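Local structure of uncharacterized protein (Bacteroides eggerthii DSM 20697, 4ECO) at residues L88-A100 and I188-K200. The protein is of unknown function but, as a leucine-rich repeat protein, probably serves to bind other proteins. Numbering follows the deposited sequence.
With NA (sodium ion), chain C.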
loop_
_atom_site.group_PDB
_atom_site.type_symbol
_atom_site.label_atom_id
_atom_site.label_comp_id
_atom_site.label_asym_id
_atom_site.label_seq_id
_atom_site.Cartn_x
_atom_site.Cartn_y
_atom_site.Cartn_z
ATOM N N LEU A 88 7.312 -25.150 4.340
ATOM C CA LEU A 88 6.793 -25.570 5.627
ATOM C C LEU A 88 5.626 -24.724 6.029
ATOM O O LEU A 88 5.111 -24.896 7.150
ATOM C CB LEU A 88 7.863 -25.480 6.706
ATOM C CG LEU A 88 9.120 -26.292 6.542
ATOM C CD1 LEU A 88 10.073 -25.940 7.636
ATOM C CD2 LEU A 88 8.825 -27.789 6.466
ATOM N N GLU A 89 5.210 -23.785 5.138
ATOM C CA GLU A 89 4.113 -22.851 5.400
ATOM C C GLU A 89 2.874 -23.552 5.986
ATOM O O GLU A 89 2.438 -24.568 5.436
ATOM C CB GLU A 89 3.700 -22.121 4.115
ATOM C CG GLU A 89 4.590 -20.972 3.690
ATOM C CD GLU A 89 4.161 -20.437 2.343
ATOM O OE1 GLU A 89 4.060 -21.239 1.381
ATOM O OE2 GLU A 89 3.884 -19.218 2.259
ATOM N N GLY A 90 2.385 -23.025 7.117
ATOM C CA GLY A 90 1.186 -23.488 7.813
ATOM C C GLY A 90 1.255 -24.788 8.586
ATOM O O GLY A 90 0.283 -25.147 9.256
ATOM N N PHE A 91 2.394 -25.483 8.543
ATOM C CA PHE A 91 2.518 -26.778 9.214
ATOM C C PHE A 91 2.710 -26.652 10.712
ATOM O O PHE A 91 2.345 -27.573 11.451
ATOM C CB PHE A 91 3.671 -27.604 8.616
ATOM C CG PHE A 91 3.324 -28.303 7.326
ATOM C CD1 PHE A 91 2.252 -29.193 7.263
ATOM C CD2 PHE A 91 4.089 -28.103 6.180
ATOM C CE1 PHE A 91 1.950 -29.860 6.067
ATOM C CE2 PHE A 91 3.792 -28.779 4.989
ATOM C CZ PHE A 91 2.729 -29.658 4.945
ATOM N N GLY A 92 3.277 -25.541 11.152
ATOM C CA GLY A 92 3.526 -25.327 12.569
ATOM C C GLY A 92 4.698 -26.145 13.056
ATOM O O GLY A 92 4.662 -26.696 14.156
ATOM N N ALA A 93 5.755 -26.203 12.226
ATOM C CA ALA A 93 7.012 -26.901 12.480
ATOM C C ALA A 93 7.685 -26.366 13.755
ATOM O O ALA A 93 7.569 -25.173 14.061
ATOM C CB ALA A 93 7.930 -26.737 11.285
ATOM N N SER A 94 8.329 -27.262 14.527
ATOM C CA SER A 94 8.942 -26.925 15.800
ATOM C C SER A 94 10.228 -27.671 15.955
ATOM O O SER A 94 10.212 -28.906 16.042
ATOM C CB SER A 94 7.993 -27.262 16.953
ATOM O OG SER A 94 8.626 -27.166 18.220
ATOM N N GLY A 95 11.332 -26.927 16.022
ATOM C CA GLY A 95 12.652 -27.517 16.185
ATOM C C GLY A 95 13.756 -26.783 15.468
ATOM O O GLY A 95 13.669 -25.573 15.236
ATOM N N ARG A 96 14.802 -27.533 15.110
ATOM C CA ARG A 96 16.006 -27.009 14.463
ATOM C C ARG A 96 16.146 -27.597 13.060
ATOM O O ARG A 96 16.016 -28.809 12.912
ATOM C CB ARG A 96 17.236 -27.342 15.333
ATOM C CG ARG A 96 17.217 -26.662 16.719
ATOM C CD ARG A 96 18.170 -27.297 17.730
ATOM N NE ARG A 96 19.530 -27.474 17.204
ATOM C CZ ARG A 96 20.527 -26.612 17.375
ATOM N NH1 ARG A 96 20.344 -25.508 18.090
ATOM N NH2 ARG A 96 21.720 -26.853 16.844
ATOM N N VAL A 97 16.350 -26.747 12.023
ATOM C CA VAL A 97 16.491 -27.197 10.624
ATOM C C VAL A 97 17.852 -27.871 10.528
ATOM O O VAL A 97 18.865 -27.225 10.802
ATOM C CB VAL A 97 16.270 -26.056 9.602
ATOM C CG1 VAL A 97 16.442 -26.556 8.178
ATOM C CG2 VAL A 97 14.883 -25.436 9.781
ATOM N N PRO A 98 17.873 -29.209 10.296
ATOM C CA PRO A 98 19.148 -29.946 10.354
ATOM C C PRO A 98 20.021 -29.734 9.130
ATOM O O PRO A 98 19.554 -29.225 8.120
ATOM C CB PRO A 98 18.701 -31.409 10.474
ATOM C CG PRO A 98 17.381 -31.475 9.827
ATOM C CD PRO A 98 16.738 -30.116 9.971
ATOM N N ASP A 99 21.288 -30.176 9.223
ATOM C CA ASP A 99 22.303 -30.059 8.180
ATOM C C ASP A 99 21.938 -30.886 6.956
ATOM O O ASP A 99 22.526 -30.683 5.892
ATOM C CB ASP A 99 23.682 -30.486 8.730
ATOM C CG ASP A 99 24.053 -29.779 10.020
ATOM O OD1 ASP A 99 24.000 -28.527 10.056
ATOM O OD2 ASP A 99 24.313 -30.471 11.009
ATOM N N ALA A 100 20.950 -31.788 7.102
ATOM C CA ALA A 100 20.417 -32.660 6.049
ATOM C C ALA A 100 19.825 -31.834 4.874
ATOM O O ALA A 100 19.755 -32.333 3.744
ATOM C CB ALA A 100 19.349 -33.586 6.629
ATOM N N ILE A 188 1.597 -8.940 15.412
ATOM C CA ILE A 188 3.025 -8.593 15.415
ATOM C C ILE A 188 3.708 -9.362 16.536
ATOM O O ILE A 188 3.407 -9.143 17.706
ATOM C CB ILE A 188 3.311 -7.078 15.499
ATOM C CG1 ILE A 188 2.595 -6.335 14.360
ATOM C CG2 ILE A 188 4.827 -6.841 15.445
ATOM C CD1 ILE A 188 2.543 -4.832 14.496
ATOM N N GLY A 189 4.588 -10.280 16.155
ATOM C CA GLY A 189 5.306 -11.148 17.084
ATOM C C GLY A 189 4.607 -12.470 17.355
ATOM O O GLY A 189 5.066 -13.276 18.179
ATOM N N GLN A 190 3.459 -12.675 16.690
ATOM C CA GLN A 190 2.636 -13.880 16.758
ATOM C C GLN A 190 3.297 -14.909 15.877
ATOM O O GLN A 190 3.437 -14.710 14.663
ATOM C CB GLN A 190 1.193 -13.567 16.322
ATOM C CG GLN A 190 0.203 -14.716 16.393
ATOM C CD GLN A 190 -1.115 -14.277 15.831
ATOM O OE1 GLN A 190 -1.402 -14.460 14.641
ATOM N NE2 GLN A 190 -1.905 -13.607 16.659
ATOM N N LEU A 191 3.768 -15.965 16.516
ATOM C CA LEU A 191 4.489 -17.041 15.867
ATOM C C LEU A 191 3.557 -17.989 15.108
ATOM O O LEU A 191 2.432 -18.243 15.557
ATOM C CB LEU A 191 5.305 -17.831 16.912
ATOM C CG LEU A 191 6.295 -17.014 17.779
ATOM C CD1 LEU A 191 6.973 -17.900 18.799
ATOM C CD2 LEU A 191 7.360 -16.292 16.927
ATOM N N SER A 192 4.039 -18.504 13.948
ATOM C CA SER A 192 3.351 -19.486 13.090
ATOM C C SER A 192 4.042 -20.848 13.206
ATOM O O SER A 192 3.544 -21.870 12.714
ATOM C CB SER A 192 3.348 -19.023 11.635
ATOM O OG SER A 192 4.637 -19.171 11.053
ATOM N N ASN A 193 5.215 -20.843 13.844
ATOM C CA ASN A 193 6.071 -22.010 14.036
ATOM C C ASN A 193 7.024 -21.785 15.216
ATOM O O ASN A 193 7.146 -20.661 15.719
ATOM C CB ASN A 193 6.877 -22.272 12.745
ATOM C CG ASN A 193 7.770 -21.103 12.382
ATOM O OD1 ASN A 193 8.805 -20.861 13.002
ATOM N ND2 ASN A 193 7.349 -20.306 11.421
ATOM N N ASN A 194 7.763 -22.844 15.587
ATOM C CA ASN A 194 8.756 -22.778 16.636
ATOM C C ASN A 194 10.139 -23.225 16.084
ATOM O O ASN A 194 10.824 -24.041 16.702
ATOM C CB ASN A 194 8.322 -23.589 17.842
ATOM C CG ASN A 194 9.000 -23.126 19.097
ATOM O OD1 ASN A 194 8.627 -22.102 19.695
ATOM N ND2 ASN A 194 10.048 -23.840 19.485
ATOM N N ILE A 195 10.536 -22.680 14.904
ATOM C CA ILE A 195 11.845 -22.946 14.315
ATOM C C ILE A 195 12.846 -22.110 15.132
ATOM O O ILE A 195 12.757 -20.890 15.134
ATOM C CB ILE A 195 11.909 -22.652 12.782
ATOM C CG1 ILE A 195 10.774 -23.289 11.937
ATOM C CG2 ILE A 195 13.294 -22.911 12.195
ATOM C CD1 ILE A 195 10.689 -24.709 11.972
ATOM N N THR A 196 13.767 -22.763 15.851
ATOM C CA THR A 196 14.712 -22.077 16.732
ATOM C C THR A 196 16.120 -22.003 16.145
ATOM O O THR A 196 16.966 -21.295 16.684
ATOM C CB THR A 196 14.747 -22.792 18.093
ATOM O OG1 THR A 196 15.051 -24.184 17.903
ATOM C CG2 THR A 196 13.433 -22.645 18.857
ATOM N N PHE A 197 16.365 -22.703 15.040
ATOM C CA PHE A 197 17.675 -22.768 14.413
ATOM C C PHE A 197 17.537 -23.127 12.928
ATOM O O PHE A 197 16.645 -23.900 12.553
ATOM C CB PHE A 197 18.527 -23.839 15.154
ATOM C CG PHE A 197 20.000 -23.824 14.871
ATOM C CD1 PHE A 197 20.519 -24.487 13.768
ATOM C CD2 PHE A 197 20.878 -23.153 15.712
ATOM C CE1 PHE A 197 21.880 -24.425 13.474
ATOM C CE2 PHE A 197 22.242 -23.108 15.426
ATOM C CZ PHE A 197 22.735 -23.757 14.316
ATOM N N VAL A 198 18.417 -22.558 12.087
ATOM C CA VAL A 198 18.496 -22.854 10.655
ATOM C C VAL A 198 19.959 -23.117 10.365
ATOM O O VAL A 198 20.812 -22.264 10.644
ATOM C CB VAL A 198 17.881 -21.815 9.672
ATOM C CG1 VAL A 198 17.806 -22.397 8.264
ATOM C CG2 VAL A 198 16.497 -21.379 10.114
ATOM N N SER A 199 20.239 -24.314 9.828
ATOM C CA SER A 199 21.563 -24.810 9.492
ATOM C C SER A 199 22.290 -23.948 8.426
ATOM O O SER A 199 21.691 -23.429 7.480
ATOM C CB SER A 199 21.452 -26.248 8.987
ATOM O OG SER A 199 22.665 -26.764 8.468
ATOM N N LYS A 200 23.605 -23.846 8.599
ATOM C CA LYS A 200 24.598 -23.238 7.731
ATOM C C LYS A 200 24.513 -23.836 6.318
ATOM O O LYS A 200 24.799 -23.148 5.337
ATOM C CB LYS A 200 25.962 -23.578 8.367
ATOM C CG LYS A 200 27.198 -22.903 7.815
ATOM C CD LYS A 200 28.418 -23.387 8.579
ATOM C CE LYS A 200 29.700 -22.851 7.989
ATOM N NZ LYS A 200 30.908 -23.251 8.776
HETATM NA NA NA C . 2.813 -22.347 10.418
#
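The guanidinium of Arg96 lies flat over one face of the Phe197 ring, a cation-pi stack with CZ of Arg96 4.0 Å from the ring centroid and the planes 27° apart. NH2 sits above the ring centre. A bend at chi3 (50°) turns the guanidinium over the ring, while its NE forms a salt bridge with Glu228. With an alanine at Phe197, the guanidinium would probably lose the ring it lies on and be freer to turn about the Glu228 bridge.

Beside the stack the two segments run parallel, consistent with adjacent turns of a leucine-rich repeat solenoid, although 87 residues lie between them. Asn194 N donates to Ala93 O (2.8 Å), Gly95 N to Asn194 O and Thr196 N to Gly95 O. CD1 of Ile195 meets CB of Ala93 at 3.5 Å. CG2 of Ile195 touches CG2 of Val97. At one end Ser199 OG donates to Asp99 OD1 (2.7 Å) on the anti side of the carboxylate; that oxygen also accepts from Glu228 N. At the other, Ser192 O binds the sodium ion with Glu117. Asn193 OD1 accepts from Ile195 N, an Asx turn, and is also hydrogen-bonded to Ser216 OG. Backbone bonds thus align Ser94 with Asn194 and Gly95 with Ile195, and Glu228 probably balances the arginine's charge.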